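Local structure of mannosephosphate isomerase, putative (Archaeoglobus fulgidus, 1ZX5) at residues Leu15-Trp20 and Ser34-Ser39; Leu27-Arg32 and Arg271-Leu276; Leu122-Gly127 and Arg182-Ser187. The protein probably catalyses the interconversion of D-mannose 6-phosphate and D-fructose 6-phosphate, as a zinc-dependent isomerase of the type 1 family with cupin folds. One frame throughout, in Å; residues are numbered along the deposited sequence. Where two conformers were deposited one is given.

How the contacts relate
Contacts 1 and 3 both lie in one antiparallel sheet: contact 1 pairs the edge strand 15-17 with strand 36-41, while contact 3, closer to the centre of the chain, pairs strands 119-123 and 181-188. Contact 2 instead joins the end of helix 24-28, which connects the two strands of contact 1, to the turn before strand 274-277 of another sheet. All three are partly buried, and their chemistry differs: a beta bulge and a salt bridge in contact 1, a lysine, a tyrosine ring and a water in contact 2, regular pairing finished by an asparagine in contact 3. Contacts 1 and 2 touch through Ser39 with Lys29 and Leu15 with Phe31; contact 3 touches neither.

Contact 1 (Leu15-Trp20 and Ser34-Ser39); sequences LVERPW and SGIGES
The guanidinium of Arg18 meets Glu38 OE2 at its edge, in plane, while Val16 CG1 covers one face, 3.5 Å above the plane. Arg18 grips side-on, NE at 2.8 Å and NH2 at 2.9 Å from the same Glu38 OE2, both from one face of the carboxylate, which is turned 50° from the guanidinium. Arg18 CB and CG rest on Gly37 CA, and the bend at chi2 (-69°) turns the guanidinium to Glu38. Arg18 CB lies over the centre of one face of the Trp20 ring, and Glu38 OE2 stands near that ring's edge, 3.8 Å from Trp20 CH2.

Between the strands the antiparallel register slips by one residue. Val16 O accepts from Gly37 N at 2.9 Å and from Glu38 N at 3.3 Å, a classic beta bulge, and Val16 N donates to Glu38 O. Beyond it, Arg18 N binds Gly35 O at 2.8 Å. On the sheet face opposite Val16 and Glu38, Leu15 CD2 packs on Ser39 CB.

Glu38 OE1 turns to Arg88 and Trp40. Strand 15-17 edges the sheet, strand 36-41 continues it into strand 85-92, and Ile25 of helix 24-28 packs on Leu15, Ile36 and Ser39.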
# COMPACT_ATOMS: atom_id res chain seq x y z
N LEU A 15 8.09 -8.86 -7.42
CA LEU A 15 8.98 -8.49 -6.31
C LEU A 15 10.00 -7.44 -6.72
O LEU A 15 10.35 -7.33 -7.90
CB LEU A 15 9.71 -9.72 -5.76
CG LEU A 15 8.81 -10.92 -5.41
CD1 LEU A 15 9.64 -12.11 -4.88
CD2 LEU A 15 7.68 -10.51 -4.42
N VAL A 16 10.46 -6.66 -5.74
CA VAL A 16 11.45 -5.60 -5.95
C VAL A 16 12.58 -5.79 -4.95
O VAL A 16 12.35 -5.80 -3.74
CB VAL A 16 10.84 -4.17 -5.79
CG1 VAL A 16 11.84 -3.09 -6.19
CG2 VAL A 16 9.55 -4.02 -6.62
N GLU A 17 13.80 -5.94 -5.48
CA GLU A 17 15.02 -6.02 -4.68
C GLU A 17 15.37 -4.65 -4.11
O GLU A 17 15.34 -3.65 -4.83
CB GLU A 17 16.19 -6.58 -5.52
CG GLU A 17 15.92 -8.03 -6.00
CD GLU A 17 16.95 -8.56 -6.99
OE1 GLU A 17 18.09 -8.08 -7.00
OE2 GLU A 17 16.61 -9.49 -7.76
N ARG A 18 15.68 -4.61 -2.82
CA ARG A 18 16.06 -3.37 -2.15
C ARG A 18 17.19 -3.67 -1.18
O ARG A 18 17.17 -4.73 -0.55
CB ARG A 18 14.89 -2.77 -1.37
CG ARG A 18 13.73 -2.33 -2.21
CD ARG A 18 14.07 -1.11 -3.08
NE ARG A 18 12.83 -0.58 -3.65
CZ ARG A 18 12.74 0.07 -4.80
NH1 ARG A 18 13.83 0.30 -5.53
NH2 ARG A 18 11.56 0.50 -5.22
N PRO A 19 18.15 -2.74 -1.06
CA PRO A 19 19.26 -2.99 -0.13
C PRO A 19 18.77 -3.03 1.32
O PRO A 19 19.37 -3.71 2.15
CB PRO A 19 20.22 -1.81 -0.38
CG PRO A 19 19.36 -0.71 -0.96
CD PRO A 19 18.27 -1.44 -1.74
N TRP A 20 17.67 -2.34 1.61
CA TRP A 20 17.08 -2.36 2.94
C TRP A 20 16.05 -3.50 3.20
O TRP A 20 15.45 -3.56 4.29
CB TRP A 20 16.46 -1.00 3.25
CG TRP A 20 15.66 -0.42 2.13
CD1 TRP A 20 16.08 0.53 1.24
CD2 TRP A 20 14.29 -0.74 1.77
NE1 TRP A 20 15.06 0.83 0.35
CE2 TRP A 20 13.96 0.07 0.65
CE3 TRP A 20 13.33 -1.62 2.28
CZ2 TRP A 20 12.69 0.03 0.04
CZ3 TRP A 20 12.06 -1.67 1.67
CH2 TRP A 20 11.76 -0.85 0.56
N SER A 34 17.16 -13.06 1.00
CA SER A 34 17.28 -11.71 1.56
C SER A 34 17.31 -10.64 0.45
O SER A 34 17.54 -10.96 -0.72
CB SER A 34 18.52 -11.59 2.45
OG SER A 34 19.67 -11.97 1.73
N GLY A 35 17.07 -9.39 0.83
CA GLY A 35 17.17 -8.26 -0.09
C GLY A 35 15.93 -7.97 -0.91
O GLY A 35 16.00 -7.25 -1.91
N ILE A 36 14.78 -8.51 -0.52
CA ILE A 36 13.54 -8.17 -1.20
C ILE A 36 12.83 -7.13 -0.35
O ILE A 36 12.40 -7.44 0.78
CB ILE A 36 12.59 -9.40 -1.38
CG1 ILE A 36 13.30 -10.60 -2.05
CG2 ILE A 36 11.29 -8.97 -2.10
CD1 ILE A 36 13.65 -10.45 -3.51
N GLY A 37 12.70 -5.92 -0.88
CA GLY A 37 12.03 -4.85 -0.13
C GLY A 37 10.52 -4.75 -0.33
O GLY A 37 9.82 -4.24 0.56
N GLU A 38 10.02 -5.21 -1.49
CA GLU A 38 8.64 -4.95 -1.89
C GLU A 38 8.03 -6.10 -2.67
O GLU A 38 8.72 -6.81 -3.38
CB GLU A 38 8.54 -3.66 -2.74
CG GLU A 38 9.43 -2.52 -2.22
CD GLU A 38 9.25 -1.22 -2.97
OE1 GLU A 38 8.22 -1.05 -3.68
OE2 GLU A 38 10.15 -0.35 -2.86
N SER A 39 6.72 -6.26 -2.51
CA SER A 39 5.92 -7.09 -3.39
C SER A 39 4.73 -6.27 -3.83
O SER A 39 3.97 -5.80 -3.00
CB SER A 39 5.39 -8.33 -2.65
OG SER A 39 4.46 -8.99 -3.48

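Contact 2 (Leu27-Arg32 and Arg271-Leu276); sequences LLKGFR and RGYSCL. With ACY (acetic acid), chain F.
Lys29, the first residue to leave helical geometry after helix 24-28, sends its amine across to a backbone carbonyl: Lys29 NZ donates to Gly272 O at 2.7 Å, with the donor in the carbonyl plane. Lys29 NZ also donates to OXT of an acetic acid molecule, probably from the crystallisation liquor, at 2.8 Å, and forms a salt bridge with Glu41. A bend at chi2 (-63°) followed by an extended end lays the lysine chain over one face of the Tyr273 ring. Lys29 NZ stands 4.5 Å from the centroid of that ring, 29° off its normal, so the cation-pi contact is off-centre. The acetic acid methyl lies at the edge of the ring, in its plane, and Tyr273 OH comes within 3.2 Å of Lys29 O, at best a weak bond.

The helix finishes in a Schellman motif with Gly30, at positive phi, as its C-prime residue: Gly30 N bonds to Leu27 O and Phe31 N to Ala26 O. This helix end meets the turn leading into strand 274-277, joining the part of the chain that matches the catalytic family to the part that matches the cupin domain. A water donates to both Leu28 O and Arg271 O, 2.7 Å from each, and thus bridges the two backbones.

Beside it, Leu28 CD2 reaches Gly272 CA at 3.8 Å. In the conformer given it also lies over one face of the Arg271 guanidinium, uncertain because a second conformer exists. Leu28 also packs on Tyr253 of strand 250-256, to which Gly272 and Tyr273 are tied through Ala254.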
# COMPACT_ATOMS: atom_id res chain seq x y z
N LEU A 27 9.83 -15.18 2.17
CA LEU A 27 9.26 -16.21 3.03
C LEU A 27 7.74 -16.28 2.91
O LEU A 27 7.19 -17.37 2.81
CB LEU A 27 9.70 -16.04 4.48
CG LEU A 27 9.80 -17.37 5.23
CD1 LEU A 27 11.12 -18.08 4.89
CD2 LEU A 27 9.65 -17.16 6.75
N LEU A 28 7.07 -15.13 2.88
CA LEU A 28 5.63 -15.08 2.57
C LEU A 28 5.34 -15.81 1.26
O LEU A 28 4.35 -16.53 1.18
CB LEU A 28 5.12 -13.65 2.45
CG LEU A 28 4.93 -12.85 3.74
CD1 LEU A 28 4.49 -11.45 3.42
CD2 LEU A 28 3.96 -13.56 4.68
N LYS A 29 6.19 -15.61 0.26
CA LYS A 29 5.99 -16.18 -1.07
C LYS A 29 6.64 -17.56 -1.24
O LYS A 29 6.81 -18.02 -2.37
CB LYS A 29 6.50 -15.22 -2.16
CG LYS A 29 6.00 -13.78 -2.03
CD LYS A 29 4.49 -13.69 -2.18
CE LYS A 29 4.02 -12.24 -2.16
NZ LYS A 29 2.54 -12.21 -2.42
N GLY A 30 7.03 -18.19 -0.13
CA GLY A 30 7.46 -19.59 -0.13
C GLY A 30 8.91 -19.89 -0.47
O GLY A 30 9.23 -21.03 -0.81
N PHE A 31 9.80 -18.91 -0.38
CA PHE A 31 11.23 -19.19 -0.61
C PHE A 31 12.16 -18.41 0.32
O PHE A 31 11.72 -17.55 1.06
CB PHE A 31 11.62 -19.06 -2.10
CG PHE A 31 11.56 -17.64 -2.66
CD1 PHE A 31 12.73 -16.96 -3.01
CD2 PHE A 31 10.34 -17.00 -2.88
CE1 PHE A 31 12.69 -15.65 -3.54
CE2 PHE A 31 10.28 -15.69 -3.42
CZ PHE A 31 11.47 -15.02 -3.75
N ARG A 32 13.44 -18.75 0.32
CA ARG A 32 14.43 -18.08 1.16
C ARG A 32 15.27 -17.15 0.31
O ARG A 32 15.97 -17.60 -0.59
CB ARG A 32 15.36 -19.09 1.82
CG ARG A 32 14.74 -19.86 2.94
CD ARG A 32 15.75 -20.83 3.57
NE ARG A 32 16.81 -20.14 4.31
CZ ARG A 32 18.12 -20.30 4.08
NH1 ARG A 32 18.54 -21.12 3.11
NH2 ARG A 32 19.00 -19.63 4.81
N ARG A 271 -1.81 -17.43 3.46
CA ARG A 271 -1.10 -16.34 4.12
C ARG A 271 0.00 -15.79 3.18
O ARG A 271 0.79 -16.57 2.65
CB ARG A 271 -0.49 -16.85 5.44
CG ARG A 271 0.68 -16.02 6.03
CD ARG A 271 1.33 -16.75 7.22
NE ARG A 271 2.74 -16.40 7.44
CZ ARG A 271 3.76 -16.94 6.77
NH1 ARG A 271 5.01 -16.56 7.04
NH2 ARG A 271 3.54 -17.85 5.82
N GLY A 272 0.05 -14.48 3.00
CA GLY A 272 1.10 -13.88 2.17
C GLY A 272 0.67 -13.58 0.74
O GLY A 272 1.45 -13.00 -0.04
N TYR A 273 -0.56 -13.94 0.41
CA TYR A 273 -1.08 -13.79 -0.94
C TYR A 273 -2.35 -12.96 -0.97
O TYR A 273 -3.07 -12.85 0.03
CB TYR A 273 -1.30 -15.16 -1.60
CG TYR A 273 0.00 -15.87 -1.91
CD1 TYR A 273 0.64 -15.70 -3.13
CD2 TYR A 273 0.62 -16.69 -0.95
CE1 TYR A 273 1.87 -16.33 -3.41
CE2 TYR A 273 1.83 -17.33 -1.21
CZ TYR A 273 2.44 -17.14 -2.44
OH TYR A 273 3.63 -17.78 -2.69
N SER A 274 -2.62 -12.39 -2.14
CA SER A 274 -3.72 -11.49 -2.36
C SER A 274 -4.64 -12.00 -3.44
O SER A 274 -4.25 -12.79 -4.31
CB SER A 274 -3.24 -10.10 -2.80
OG SER A 274 -2.44 -9.53 -1.80
N CYS A 275 -5.84 -11.45 -3.42
CA CYS A 275 -6.87 -11.84 -4.31
C CYS A 275 -7.60 -10.56 -4.77
O CYS A 275 -7.91 -9.70 -3.95
CB CYS A 275 -7.78 -12.75 -3.47
SG CYS A 275 -9.17 -13.20 -4.21
N LEU A 276 -7.85 -10.44 -6.07
CA LEU A 276 -8.59 -9.32 -6.63
C LEU A 276 -10.05 -9.72 -6.88
O LEU A 276 -10.33 -10.70 -7.57
CB LEU A 276 -7.92 -8.85 -7.94
CG LEU A 276 -8.63 -7.82 -8.84
CD1 LEU A 276 -8.62 -6.44 -8.22
CD2 LEU A 276 -7.95 -7.76 -10.22
C ACY F . 2.52 -13.76 -5.76
O ACY F . 3.41 -14.65 -5.81
OXT ACY F . 2.64 -12.68 -5.15
CH3 ACY F . 1.22 -14.02 -6.46
O HOH W 1 3.04 -17.96 3.12

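Contact 3 (Leu122-Gly127 and Arg182-Ser187); sequences LVFNKG and RVLEVS
Phe124 leans its ring at a slant against Leu184, bringing CE2 to 3.6 Å from Leu184 CB, with CZ almost as near. With CG beside its own backbone N (chi1 -66°), Phe124 carries the ring alongside the Arg182-Leu184 backbone, CE2 3.5 Å from Leu184 N, and Leu122 O lies above one face. Leu122 and Leu184 point to the same side of the sheet, CB to CB at 4.2 Å. Val123 and Val183, a non-hydrogen-bonded pair, meet on the reverse side, where Val123 CG2 approaches Val183 CB.

The pleat puts successive residues on alternate faces; the antiparallel register sets leucine beside leucine and valine beside valine. Leu122 and Leu184 form a hydrogen-bonded pair, Leu122 N donating to Leu184 O at 2.8 Å and Leu184 N to Leu122 O at 2.7 Å, both nearly straight. Phe124 N still donates to Arg182 O at 2.8 Å past the strand end.

Asn125 replaces a backbone acceptor with a side-chain one: Arg182 N points almost straight at Asn125 OD1 (2.9 Å, 176°), but from well above the amide plane. Asn125 ND2 bonds to Gly180 O. The extended Arg182 chain crosses Asn125 at about a right angle, yet the amide and guanidinium planes are only 6° apart.

Strand 181-188 lies in the sheet interior, between strands 119-123 and 85-92, with Val183 hydrogen-bonded through the backbone to Ile90. The leucine face packs on Val294 of strand 291-298 and Leu232 of strand 230-237, both in the five-stranded sheet, consistent with a cupin beta sandwich.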
# COMPACT_ATOMS: atom_id res chain seq x y z
N LEU A 122 -0.74 -0.47 6.91
CA LEU A 122 -1.10 -1.47 7.90
C LEU A 122 0.17 -2.24 8.25
O LEU A 122 0.79 -2.89 7.41
CB LEU A 122 -2.18 -2.42 7.38
CG LEU A 122 -2.65 -3.50 8.38
CD1 LEU A 122 -3.52 -2.91 9.52
CD2 LEU A 122 -3.38 -4.63 7.65
N VAL A 123 0.55 -2.14 9.51
CA VAL A 123 1.80 -2.67 10.02
C VAL A 123 1.55 -4.10 10.52
O VAL A 123 0.47 -4.40 11.01
CB VAL A 123 2.30 -1.71 11.14
CG1 VAL A 123 3.27 -2.37 12.08
CG2 VAL A 123 2.84 -0.39 10.54
N PHE A 124 2.55 -4.97 10.40
CA PHE A 124 2.38 -6.37 10.79
C PHE A 124 3.19 -6.81 11.99
O PHE A 124 3.03 -7.92 12.46
CB PHE A 124 2.67 -7.31 9.60
CG PHE A 124 1.68 -7.17 8.48
CD1 PHE A 124 0.33 -7.47 8.69
CD2 PHE A 124 2.08 -6.71 7.25
CE1 PHE A 124 -0.60 -7.32 7.67
CE2 PHE A 124 1.17 -6.57 6.21
CZ PHE A 124 -0.18 -6.88 6.42
N ASN A 125 4.07 -5.94 12.49
CA ASN A 125 5.01 -6.37 13.51
C ASN A 125 5.30 -5.24 14.49
O ASN A 125 4.67 -4.18 14.42
CB ASN A 125 6.30 -6.92 12.87
CG ASN A 125 7.17 -5.82 12.25
OD1 ASN A 125 6.67 -4.80 11.76
ND2 ASN A 125 8.49 -6.02 12.30
N LYS A 126 6.24 -5.47 15.39
CA LYS A 126 6.71 -4.43 16.29
C LYS A 126 8.01 -3.84 15.76
O LYS A 126 9.08 -4.46 15.81
CB LYS A 126 6.81 -4.96 17.73
CG LYS A 126 5.54 -5.78 18.11
CD LYS A 126 5.16 -5.78 19.59
CE LYS A 126 5.98 -6.75 20.39
NZ LYS A 126 5.80 -6.51 21.87
N GLY A 127 7.89 -2.65 15.20
CA GLY A 127 9.01 -1.97 14.57
C GLY A 127 8.86 -0.50 14.87
O GLY A 127 8.17 -0.13 15.82
N ARG A 182 7.45 -4.20 9.00
CA ARG A 182 6.76 -4.95 7.95
C ARG A 182 5.38 -4.35 7.78
O ARG A 182 4.63 -4.22 8.75
CB ARG A 182 6.62 -6.42 8.35
CG ARG A 182 7.94 -7.11 8.58
CD ARG A 182 7.74 -8.41 9.30
NE ARG A 182 9.00 -9.12 9.47
CZ ARG A 182 9.12 -10.31 10.05
NH1 ARG A 182 8.05 -10.94 10.54
NH2 ARG A 182 10.30 -10.89 10.15
N VAL A 183 5.04 -4.00 6.55
CA VAL A 183 3.87 -3.14 6.34
C VAL A 183 3.20 -3.41 4.98
O VAL A 183 3.87 -3.75 3.98
CB VAL A 183 4.24 -1.61 6.61
CG1 VAL A 183 5.53 -1.23 5.95
CG2 VAL A 183 3.13 -0.64 6.20
N LEU A 184 1.87 -3.32 4.98
CA LEU A 184 1.09 -3.27 3.77
C LEU A 184 0.80 -1.80 3.50
O LEU A 184 0.21 -1.12 4.34
CB LEU A 184 -0.21 -4.05 3.99
CG LEU A 184 -1.29 -4.04 2.88
CD1 LEU A 184 -0.75 -4.69 1.61
CD2 LEU A 184 -2.53 -4.75 3.35
N GLU A 185 1.20 -1.31 2.32
CA GLU A 185 0.99 0.10 1.96
C GLU A 185 0.06 0.25 0.75
O GLU A 185 0.42 -0.12 -0.37
CB GLU A 185 2.34 0.83 1.73
CG GLU A 185 3.25 0.83 2.96
CD GLU A 185 4.53 1.67 2.84
OE1 GLU A 185 4.65 2.51 1.92
OE2 GLU A 185 5.41 1.47 3.71
N VAL A 186 -1.14 0.78 0.99
CA VAL A 186 -2.09 1.03 -0.08
C VAL A 186 -1.97 2.51 -0.41
O VAL A 186 -2.20 3.36 0.46
CB VAL A 186 -3.55 0.68 0.32
CG1 VAL A 186 -4.49 0.87 -0.87
CG2 VAL A 186 -3.62 -0.75 0.85
N SER A 187 -1.59 2.83 -1.65
CA SER A 187 -1.45 4.22 -2.04
C SER A 187 -2.15 4.52 -3.36
O SER A 187 -2.67 3.61 -4.00
CB SER A 187 0.02 4.60 -2.15
OG SER A 187 0.64 3.90 -3.22